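Exo-beta-1,3-galactanase (Bifidobacterium bifidum, PDB 5FLW) probably hydrolyses beta-1,3-galactan from the chain end as a family 43 exo-acting glycoside hydrolase. Local coordinates at residues A[84-89]-A[93-98]; A[113-118]-A[168-173]; A[160-165]-A[191-196]; A[246-251]-A[283-288]. One frame throughout, in Å; residues are numbered along the deposited sequence. Where two conformers were deposited one is given.

Contact 1 (A[84-89]-A[93-98]); sequences PKVLHC and GKYVMY
Val86 and Met97 form the apolar centre of this hairpin, with CG2 of Val86 lying 3.6 Å from CE of Met97. The methionine runs extended until its last torsion (chi3 -71°), which bends the methyl back beside the valine; Tyr35 of strand 31-37 touches both. On the opposite face of the sheet Leu87 and Tyr98 touch, Leu87 CD1 lying 4.2 Å from Tyr98 CE2 in an approach oblique to the ring. That face packs on Val141 and Leu165.

Between the two layers, antiparallel backbone bonds join Lys85 to Tyr98 and Leu87 to Val96 in both directions; these are the hydrogen-bonded pairs. Toward the turn, His88 and Tyr95 make an offset stack, planes 4° apart and centroids 4.1 Å apart, with His88 CD2 3.5 Å from Tyr95 CZ. The imidazole edge faces main-chain oxygens, and His88 NE2 gives a weak, bent bond of 3.1 Å to Gly93 O. Cys89 N donates almost straight (177°) to Lys94 O at 2.8 Å, while Gly93 N returns a bond of 2.8 Å to Cys89 O. Outermost, Lys94 NZ reaches Asp117 in a salt bridge.

The phenol over one face and the weak bond at the edge together probably limit rotation of the imidazole, so the turn end is held by stacking and main-chain bonds, and the buried remainder by paired backbone bonds, with hydrocarbon packing on both faces.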
# COMPACT_ATOMS: atom_id res chain seq x y z
N PRO A 84 0.74 -6.13 -2.56
CA PRO A 84 1.39 -6.91 -1.50
C PRO A 84 1.88 -5.99 -0.38
O PRO A 84 2.35 -4.88 -0.62
CB PRO A 84 2.58 -7.58 -2.22
CG PRO A 84 2.92 -6.63 -3.36
CD PRO A 84 1.54 -6.10 -3.80
N LYS A 85 1.78 -6.50 0.85
CA LYS A 85 2.23 -5.79 2.04
C LYS A 85 2.95 -6.78 2.94
O LYS A 85 2.61 -7.97 2.97
CB LYS A 85 1.02 -5.22 2.81
CG LYS A 85 0.14 -4.25 1.99
CD LYS A 85 0.92 -2.95 1.70
CE LYS A 85 0.25 -2.11 0.59
NZ LYS A 85 0.34 -2.78 -0.74
N VAL A 86 3.93 -6.29 3.70
CA VAL A 86 4.70 -7.12 4.64
C VAL A 86 4.74 -6.45 6.01
O VAL A 86 4.91 -5.23 6.10
CB VAL A 86 6.13 -7.41 4.11
CG1 VAL A 86 7.05 -8.07 5.18
CG2 VAL A 86 6.06 -8.28 2.83
N LEU A 87 4.60 -7.25 7.07
CA LEU A 87 4.86 -6.80 8.43
C LEU A 87 5.80 -7.79 9.10
O LEU A 87 5.80 -8.99 8.78
CB LEU A 87 3.58 -6.70 9.30
CG LEU A 87 2.57 -5.59 8.96
CD1 LEU A 87 1.30 -5.73 9.83
CD2 LEU A 87 3.18 -4.21 9.11
N HIS A 88 6.61 -7.28 10.04
CA HIS A 88 7.46 -8.11 10.89
C HIS A 88 6.70 -8.37 12.19
O HIS A 88 6.32 -7.41 12.89
CB HIS A 88 8.82 -7.44 11.13
CG HIS A 88 9.83 -8.31 11.81
ND1 HIS A 88 10.87 -7.80 12.55
CD2 HIS A 88 9.97 -9.66 11.84
CE1 HIS A 88 11.62 -8.80 13.01
NE2 HIS A 88 11.08 -9.93 12.62
N CYS A 89 6.47 -9.66 12.51
CA CYS A 89 5.62 -10.04 13.65
C CYS A 89 6.43 -10.04 14.94
O CYS A 89 7.35 -10.85 15.08
CB CYS A 89 5.04 -11.43 13.44
SG CYS A 89 4.05 -11.97 14.84
N GLY A 93 8.76 -13.26 15.29
CA GLY A 93 9.91 -12.92 14.47
C GLY A 93 9.76 -13.21 12.99
O GLY A 93 10.71 -12.99 12.23
N LYS A 94 8.61 -13.73 12.55
CA LYS A 94 8.43 -14.02 11.14
C LYS A 94 8.06 -12.75 10.36
O LYS A 94 7.56 -11.75 10.92
CB LYS A 94 7.34 -15.09 10.94
CG LYS A 94 7.60 -16.40 11.67
CD LYS A 94 9.01 -16.92 11.37
CE LYS A 94 9.25 -18.30 11.99
NZ LYS A 94 10.69 -18.72 11.89
N TYR A 95 8.31 -12.80 9.06
CA TYR A 95 7.83 -11.79 8.13
C TYR A 95 6.59 -12.34 7.43
O TYR A 95 6.65 -13.39 6.78
CB TYR A 95 8.93 -11.46 7.13
CG TYR A 95 10.12 -10.83 7.82
CD1 TYR A 95 11.12 -11.62 8.40
CD2 TYR A 95 10.21 -9.43 7.96
CE1 TYR A 95 12.19 -11.03 9.06
CE2 TYR A 95 11.28 -8.84 8.61
CZ TYR A 95 12.25 -9.65 9.15
OH TYR A 95 13.32 -9.08 9.81
N VAL A 96 5.45 -11.66 7.60
CA VAL A 96 4.17 -12.11 7.05
C VAL A 96 3.80 -11.17 5.90
O VAL A 96 3.81 -9.94 6.06
CB VAL A 96 3.07 -12.17 8.11
CG1 VAL A 96 1.81 -12.76 7.51
CG2 VAL A 96 3.52 -12.93 9.37
N MET A 97 3.48 -11.76 4.76
CA MET A 97 3.01 -11.03 3.59
C MET A 97 1.51 -11.22 3.41
O MET A 97 0.98 -12.33 3.60
CB MET A 97 3.75 -11.49 2.34
CG MET A 97 3.35 -10.74 1.09
SD MET A 97 4.31 -11.22 -0.40
CE MET A 97 5.92 -10.52 -0.00
N TYR A 98 0.83 -10.12 3.07
CA TYR A 98 -0.60 -10.07 2.76
C TYR A 98 -0.77 -9.64 1.31
O TYR A 98 0.01 -8.82 0.81
CB TYR A 98 -1.33 -9.08 3.70
CG TYR A 98 -0.91 -9.28 5.13
CD1 TYR A 98 -1.51 -10.27 5.92
CD2 TYR A 98 0.13 -8.52 5.68
CE1 TYR A 98 -1.09 -10.49 7.25
CE2 TYR A 98 0.57 -8.74 6.97
CZ TYR A 98 -0.04 -9.72 7.76
OH TYR A 98 0.38 -9.93 9.05

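Contact 2 (A[113-118]-A[168-173]); sequences VAVADA and DYLTIV
At the seam between two neighbouring blades of the five-bladed beta-propeller, Val113 and Val115 of strand 110-116 meet Leu170, which sits in an Asx turn just before the last strand of the next blade. Asp168 OD1 accepts from Leu170 N at 3.1 Å, the donor lying above the carboxylate plane (49° out of it). Tyr169, at the middle of the turn, has positive phi and turns its ring away from strand 110-116, onto Val96, its hydroxyl bonding to Gly147 O and Gln143.

In Leu170, chi2 of 179° makes CD1 the extended branch, and the other methyl, CD2, is the one that touches the valines. In the deposited conformer given for Val115, one of two, CG2 comes within 3.7 Å of Leu170 CD2, the side chains crossing at about a right angle. Val113 meets the leucine more loosely: its CG1 is 4.4 Å from CD2, and its CG2 is 3.9 Å from the carbonyl Leu170 O. Val96, on the adjacent strand, also touches Leu170.

No hydrogen bond joins 113-118 to 168-173; across the same blade boundary Tyr98 OH bonds to Tyr169 O. Within the turn the aspartate holds the backbone N of Leu170, which is consistent with a defined path for the turn, and these two segments meet through a small van der Waals patch.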
# COMPACT_ATOMS: atom_id res chain seq x y z
N VAL A 113 -2.29 -14.91 2.58
CA VAL A 113 -1.28 -14.82 3.65
C VAL A 113 -0.12 -15.77 3.30
O VAL A 113 -0.35 -16.95 3.02
CB VAL A 113 -1.88 -15.18 5.03
CG1 VAL A 113 -0.83 -15.09 6.11
CG2 VAL A 113 -3.06 -14.27 5.38
N ALA A 114 1.12 -15.23 3.33
CA ALA A 114 2.35 -15.99 3.14
C ALA A 114 3.36 -15.60 4.23
O ALA A 114 3.27 -14.52 4.82
CB ALA A 114 2.98 -15.76 1.74
N VAL A 115 4.33 -16.48 4.50
CA VAL A 115 5.23 -16.32 5.64
C VAL A 115 6.68 -16.62 5.23
O VAL A 115 6.95 -17.57 4.49
CB VAL A 115 4.81 -17.22 6.83
CG1 VAL A 115 5.67 -16.95 8.05
CG2 VAL A 115 3.33 -17.05 7.16
N ALA A 116 7.62 -15.83 5.76
CA ALA A 116 9.04 -16.04 5.52
C ALA A 116 9.82 -15.84 6.81
O ALA A 116 9.39 -15.14 7.73
CB ALA A 116 9.56 -15.05 4.48
N ASP A 117 11.03 -16.42 6.86
CA ASP A 117 11.96 -16.18 7.97
C ASP A 117 12.80 -14.93 7.80
O ASP A 117 13.38 -14.46 8.79
CB ASP A 117 12.94 -17.34 8.16
CG ASP A 117 12.25 -18.61 8.62
OD1 ASP A 117 11.20 -18.53 9.31
OD2 ASP A 117 12.78 -19.69 8.30
N ALA A 118 12.91 -14.41 6.59
CA ALA A 118 13.72 -13.24 6.26
C ALA A 118 12.89 -12.30 5.40
O ALA A 118 11.95 -12.76 4.72
CB ALA A 118 14.98 -13.68 5.49
N ASP A 168 0.16 -13.59 16.28
CA ASP A 168 1.09 -14.21 15.33
C ASP A 168 0.97 -13.62 13.93
O ASP A 168 1.64 -14.11 13.00
CB ASP A 168 0.91 -15.73 15.32
CG ASP A 168 -0.47 -16.16 14.81
OD1 ASP A 168 -1.25 -15.31 14.35
OD2 ASP A 168 -0.76 -17.38 14.88
N TYR A 169 0.13 -12.60 13.74
CA TYR A 169 -0.03 -11.85 12.50
C TYR A 169 -0.61 -12.68 11.35
O TYR A 169 -0.62 -12.19 10.21
CB TYR A 169 1.27 -11.16 12.08
CG TYR A 169 1.59 -9.84 12.78
CD1 TYR A 169 1.02 -9.50 14.01
CD2 TYR A 169 2.46 -8.92 12.19
CE1 TYR A 169 1.33 -8.28 14.64
CE2 TYR A 169 2.77 -7.71 12.80
CZ TYR A 169 2.21 -7.39 14.01
OH TYR A 169 2.53 -6.16 14.60
N LEU A 170 -1.15 -13.89 11.60
CA LEU A 170 -1.57 -14.78 10.51
C LEU A 170 -3.06 -14.69 10.18
O LEU A 170 -3.49 -15.20 9.13
CB LEU A 170 -1.25 -16.24 10.84
CG LEU A 170 0.23 -16.56 11.09
CD1 LEU A 170 0.36 -18.03 11.44
CD2 LEU A 170 1.06 -16.20 9.90
N THR A 171 -3.86 -14.07 11.06
CA THR A 171 -5.29 -13.91 10.80
C THR A 171 -5.80 -12.66 11.53
O THR A 171 -5.04 -11.94 12.18
CB THR A 171 -6.07 -15.19 11.14
OG1 THR A 171 -7.38 -15.07 10.59
CG2 THR A 171 -6.14 -15.41 12.65
N ILE A 172 -7.11 -12.38 11.37
CA ILE A 172 -7.78 -11.18 11.86
C ILE A 172 -8.64 -11.54 13.06
O ILE A 172 -9.36 -12.55 13.03
CB ILE A 172 -8.67 -10.62 10.74
CG1 ILE A 172 -7.82 -10.23 9.53
CG2 ILE A 172 -9.52 -9.44 11.23
CD1 ILE A 172 -8.74 -9.97 8.30
N VAL A 173 -8.60 -10.70 14.09
CA VAL A 173 -9.33 -10.95 15.33
C VAL A 173 -10.30 -9.83 15.70
O VAL A 173 -11.10 -10.01 16.63
CB VAL A 173 -8.39 -11.27 16.53
CG1 VAL A 173 -7.49 -12.49 16.24
CG2 VAL A 173 -7.56 -10.06 16.94

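Contact 3 (A[160-165]-A[191-196]); sequences THIYRL and PTIIKK
This is a small, buried, purely apolar contact between adjacent blades of the five-bladed beta-propeller: Thr160 and Ile162, on the third strand of one blade, face Pro191 and Ile193, on the strand that opens the next. The strands exchange no hydrogen bonds, and their backbones stay apart, the closest CA atoms, those of Thr160 and Pro191, being 8.1 Å from each other. Side chains bridge the gap. Thr160 turns its methyl inward, CG2 lying 4.4 Å from Pro191 CB, while its hydroxyl OG1 bonds to the carbonyl of Leu188 and so has its polar need met beside the hydrocarbon.

Ile162 is packed among Trp202, Leu223 and Trp227 as well, so the isoleucine pair belongs to a larger hydrophobic filling between the sheets. Thr160 also touches Trp202.

The two isoleucines have nearly the same shape, each with CG1 opposite its own carbonyl carbon and an extended second torsion (175° in both), which carries the delta methyls out from their strands. The side chains approach at a slant, and their touch is methyl on methyl, Ile162 CD1 to Ile193 CD1 at 3.8 Å.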
# COMPACT_ATOMS: atom_id res chain seq x y z
N THR A 160 -14.26 0.88 4.22
CA THR A 160 -12.89 0.40 4.33
C THR A 160 -12.60 0.10 5.80
O THR A 160 -12.80 0.96 6.67
CB THR A 160 -11.91 1.38 3.69
OG1 THR A 160 -12.26 1.50 2.31
CG2 THR A 160 -10.46 0.89 3.82
N HIS A 161 -12.22 -1.16 6.07
CA HIS A 161 -11.99 -1.66 7.41
C HIS A 161 -10.56 -1.38 7.86
O HIS A 161 -9.62 -1.39 7.06
CB HIS A 161 -12.16 -3.18 7.50
CG HIS A 161 -13.52 -3.68 7.13
ND1 HIS A 161 -14.47 -4.02 8.07
CD2 HIS A 161 -14.09 -3.91 5.92
CE1 HIS A 161 -15.56 -4.44 7.46
NE2 HIS A 161 -15.36 -4.37 6.16
N ILE A 162 -10.40 -1.20 9.17
CA ILE A 162 -9.15 -1.44 9.87
C ILE A 162 -9.37 -2.72 10.66
O ILE A 162 -10.24 -2.78 11.54
CB ILE A 162 -8.79 -0.28 10.82
CG1 ILE A 162 -8.65 1.05 10.04
CG2 ILE A 162 -7.52 -0.63 11.60
CD1 ILE A 162 -8.41 2.28 10.89
N TYR A 163 -8.62 -3.77 10.32
CA TYR A 163 -8.71 -5.07 10.98
C TYR A 163 -7.48 -5.28 11.85
O TYR A 163 -6.35 -5.10 11.37
CB TYR A 163 -8.72 -6.17 9.94
CG TYR A 163 -9.98 -6.33 9.13
CD1 TYR A 163 -11.24 -6.45 9.75
CD2 TYR A 163 -9.92 -6.44 7.73
CE1 TYR A 163 -12.40 -6.64 8.98
CE2 TYR A 163 -11.06 -6.62 6.97
CZ TYR A 163 -12.28 -6.73 7.59
OH TYR A 163 -13.41 -6.90 6.83
N ARG A 164 -7.68 -5.69 13.10
CA ARG A 164 -6.55 -6.01 13.97
C ARG A 164 -6.15 -7.47 13.77
O ARG A 164 -7.01 -8.35 13.73
CB ARG A 164 -6.85 -5.72 15.44
CG ARG A 164 -5.65 -5.93 16.38
CD ARG A 164 -5.89 -5.34 17.75
NE ARG A 164 -7.13 -5.85 18.36
CZ ARG A 164 -7.20 -6.89 19.20
NH1 ARG A 164 -6.09 -7.53 19.57
NH2 ARG A 164 -8.38 -7.26 19.71
N LEU A 165 -4.84 -7.71 13.66
CA LEU A 165 -4.31 -9.05 13.47
C LEU A 165 -4.14 -9.74 14.82
O LEU A 165 -3.90 -9.10 15.86
CB LEU A 165 -2.94 -8.96 12.80
CG LEU A 165 -2.94 -8.40 11.38
CD1 LEU A 165 -1.53 -7.92 10.96
CD2 LEU A 165 -3.43 -9.47 10.41
N PRO A 191 -5.67 2.11 0.69
CA PRO A 191 -5.45 2.74 2.00
C PRO A 191 -3.99 2.72 2.46
O PRO A 191 -3.24 1.76 2.20
CB PRO A 191 -6.31 1.88 2.94
CG PRO A 191 -6.33 0.53 2.27
CD PRO A 191 -6.44 0.86 0.80
N THR A 192 -3.64 3.76 3.22
CA THR A 192 -2.35 3.84 3.91
C THR A 192 -2.55 4.70 5.16
O THR A 192 -3.31 5.67 5.14
CB THR A 192 -1.25 4.38 2.96
OG1 THR A 192 -0.00 4.47 3.67
CG2 THR A 192 -1.63 5.72 2.35
N ILE A 193 -1.88 4.32 6.27
CA ILE A 193 -2.00 5.03 7.55
C ILE A 193 -0.62 5.29 8.13
O ILE A 193 0.23 4.39 8.16
CB ILE A 193 -2.86 4.24 8.58
CG1 ILE A 193 -4.33 4.17 8.12
CG2 ILE A 193 -2.79 4.84 10.01
CD1 ILE A 193 -5.26 3.32 8.99
N ILE A 194 -0.43 6.49 8.67
CA ILE A 194 0.74 6.84 9.47
C ILE A 194 0.25 7.45 10.78
O ILE A 194 -0.94 7.74 10.95
CB ILE A 194 1.75 7.80 8.76
CG1 ILE A 194 1.12 9.16 8.41
CG2 ILE A 194 2.37 7.15 7.52
CD1 ILE A 194 1.19 10.19 9.50
N LYS A 195 1.18 7.59 11.71
CA LYS A 195 0.90 8.19 13.01
C LYS A 195 1.95 9.25 13.33
O LYS A 195 3.15 9.03 13.11
CB LYS A 195 0.96 7.13 14.12
CG LYS A 195 0.25 7.48 15.45
CD LYS A 195 0.58 6.43 16.51
CE LYS A 195 -0.22 6.62 17.77
NZ LYS A 195 -0.08 5.51 18.74
N LYS A 196 1.50 10.40 13.83
CA LYS A 196 2.41 11.45 14.25
C LYS A 196 1.87 12.10 15.52
O LYS A 196 0.75 12.63 15.52
CB LYS A 196 2.59 12.51 13.16
CG LYS A 196 3.59 13.59 13.53
CD LYS A 196 3.47 14.76 12.57
CE LYS A 196 4.26 15.97 13.03
NZ LYS A 196 5.67 15.61 13.29

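Contact 4 (A[246-251]-A[283-288]); sequences DIVVPL and ISIADG
No flat group lies between Val248 and its partners Ile283 and Ile285, whose meeting is wholly aliphatic; the aromatic rings stand around it. Phe203, of the neighbouring sheet, touches all three side chains, and Phe261, on the strand between the two segments, touches both isoleucines. Ile194 adds an aliphatic wall against Val248 and Ile285.

Across the contact one methyl of the valine does the work. Val248 CG1 projects opposite the backbone N (chi1 174°) and is shared by two isoleucine branches. From Ile283 it is the short branch that comes, CG2 standing 3.9 Å from Val248 CG1 with the side chains at about a right angle. That methyl occupies the crowded position between its own backbone N and carbonyl carbon, while the longer CG1 arm is directed away from N. Ile285 uses the other kind of approach: its extended chain (chi2 -177°) ends in CD1, which meets Val248 CG1 tip to tip at 4.0 Å.

The two segments belong to one four-stranded propeller blade, strand 244-250 at one edge of the sheet and strand 278-286 two places along, with 261-266 hydrogen-bonded between them. The side chains therefore reach over the middle strand on the same face, the face turned to the preceding blade, and the CA atoms of Val248 and Ile283 lie 8.0 Å apart. Near the start of the edge strand, a classic beta bulge sets Asp246 and Ile247 against the single residue Ile264, and the Asp246 carboxylate forms a salt bridge with Arg83.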
# COMPACT_ATOMS: atom_id res chain seq x y z
N ASP A 246 -0.60 5.34 -3.02
CA ASP A 246 -0.26 3.97 -2.66
C ASP A 246 0.20 3.86 -1.23
O ASP A 246 -0.25 2.96 -0.51
CB ASP A 246 0.83 3.41 -3.56
CG ASP A 246 1.22 2.03 -3.14
OD1 ASP A 246 0.44 1.11 -3.48
OD2 ASP A 246 2.24 1.88 -2.41
N ILE A 247 1.12 4.73 -0.81
CA ILE A 247 1.70 4.64 0.52
C ILE A 247 2.24 6.00 0.93
O ILE A 247 2.68 6.79 0.08
CB ILE A 247 2.77 3.52 0.58
CG1 ILE A 247 3.15 3.19 2.03
CG2 ILE A 247 3.99 3.88 -0.30
CD1 ILE A 247 3.81 1.83 2.18
N VAL A 248 2.18 6.29 2.23
CA VAL A 248 2.89 7.39 2.88
C VAL A 248 3.76 6.75 3.96
O VAL A 248 3.28 5.90 4.72
CB VAL A 248 1.90 8.42 3.47
CG1 VAL A 248 2.63 9.50 4.28
CG2 VAL A 248 1.03 9.04 2.39
N VAL A 249 5.05 7.11 4.01
CA VAL A 249 5.94 6.60 5.06
C VAL A 249 6.62 7.72 5.84
O VAL A 249 6.98 8.75 5.26
CB VAL A 249 6.97 5.58 4.54
CG1 VAL A 249 6.28 4.28 4.09
CG2 VAL A 249 7.86 6.20 3.47
N PRO A 250 6.79 7.55 7.15
CA PRO A 250 7.68 8.45 7.90
C PRO A 250 9.14 8.12 7.62
O PRO A 250 9.52 6.95 7.48
CB PRO A 250 7.30 8.16 9.37
CG PRO A 250 6.80 6.73 9.36
CD PRO A 250 6.23 6.46 7.98
N LEU A 251 9.98 9.16 7.52
CA LEU A 251 11.38 8.98 7.16
C LEU A 251 12.37 9.13 8.33
O LEU A 251 13.51 8.68 8.21
CB LEU A 251 11.78 9.92 6.02
CG LEU A 251 11.00 9.74 4.71
CD1 LEU A 251 11.30 10.88 3.79
CD2 LEU A 251 11.34 8.44 4.03
N ILE A 283 5.61 14.80 1.46
CA ILE A 283 4.28 15.22 1.87
C ILE A 283 4.40 15.83 3.26
O ILE A 283 5.09 15.29 4.13
CB ILE A 283 3.25 14.07 1.79
CG1 ILE A 283 1.82 14.58 2.05
CG2 ILE A 283 3.60 12.94 2.73
CD1 ILE A 283 0.72 13.59 1.77
N SER A 284 3.80 17.00 3.45
CA SER A 284 3.87 17.71 4.71
C SER A 284 2.72 17.28 5.62
O SER A 284 1.56 17.25 5.20
CB SER A 284 3.87 19.22 4.46
OG SER A 284 3.36 19.89 5.58
N ILE A 285 3.05 16.92 6.87
CA ILE A 285 2.09 16.39 7.84
C ILE A 285 2.37 17.02 9.19
O ILE A 285 3.46 16.82 9.75
CB ILE A 285 2.17 14.85 7.92
CG1 ILE A 285 1.86 14.24 6.53
CG2 ILE A 285 1.31 14.30 9.05
CD1 ILE A 285 1.84 12.76 6.52
N ALA A 286 1.42 17.80 9.71
CA ALA A 286 1.58 18.49 10.98
C ALA A 286 0.22 18.96 11.46
O ALA A 286 -0.57 19.49 10.66
CB ALA A 286 2.54 19.67 10.83
N ASP A 287 -0.09 18.72 12.75
CA ASP A 287 -1.26 19.29 13.44
C ASP A 287 -2.58 18.96 12.74
O ASP A 287 -3.47 19.81 12.63
CB ASP A 287 -1.12 20.81 13.67
CG ASP A 287 0.22 21.18 14.25
OD1 ASP A 287 0.60 20.61 15.30
OD2 ASP A 287 0.91 22.05 13.65
N GLY A 288 -2.72 17.73 12.28
CA GLY A 288 -3.96 17.30 11.66
C GLY A 288 -4.10 17.70 10.22
O GLY A 288 -5.15 17.41 9.61

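How the contacts relate
From the N terminus, contact 1 comes first and closes a short hairpin, with only three residues between its two segments. Its second strand neighbours strand 110-116, where contact 2 opens; that contact closes only at 168-173, after the chain has entered the next blade, and Tyr98 OH bonds to Tyr169 O alongside it. Contact 3 starts inside this loop, at 160-165, and ends beyond it, so contacts 2 and 3 cross; Val173 N meets Arg164 O between their strands. Contact 4 follows in series within a later blade and joins contact 3 through Thr192 OG1 and Val248 N. Contacts 1 and 4 lie within blades, contacts 2 and 3 between them.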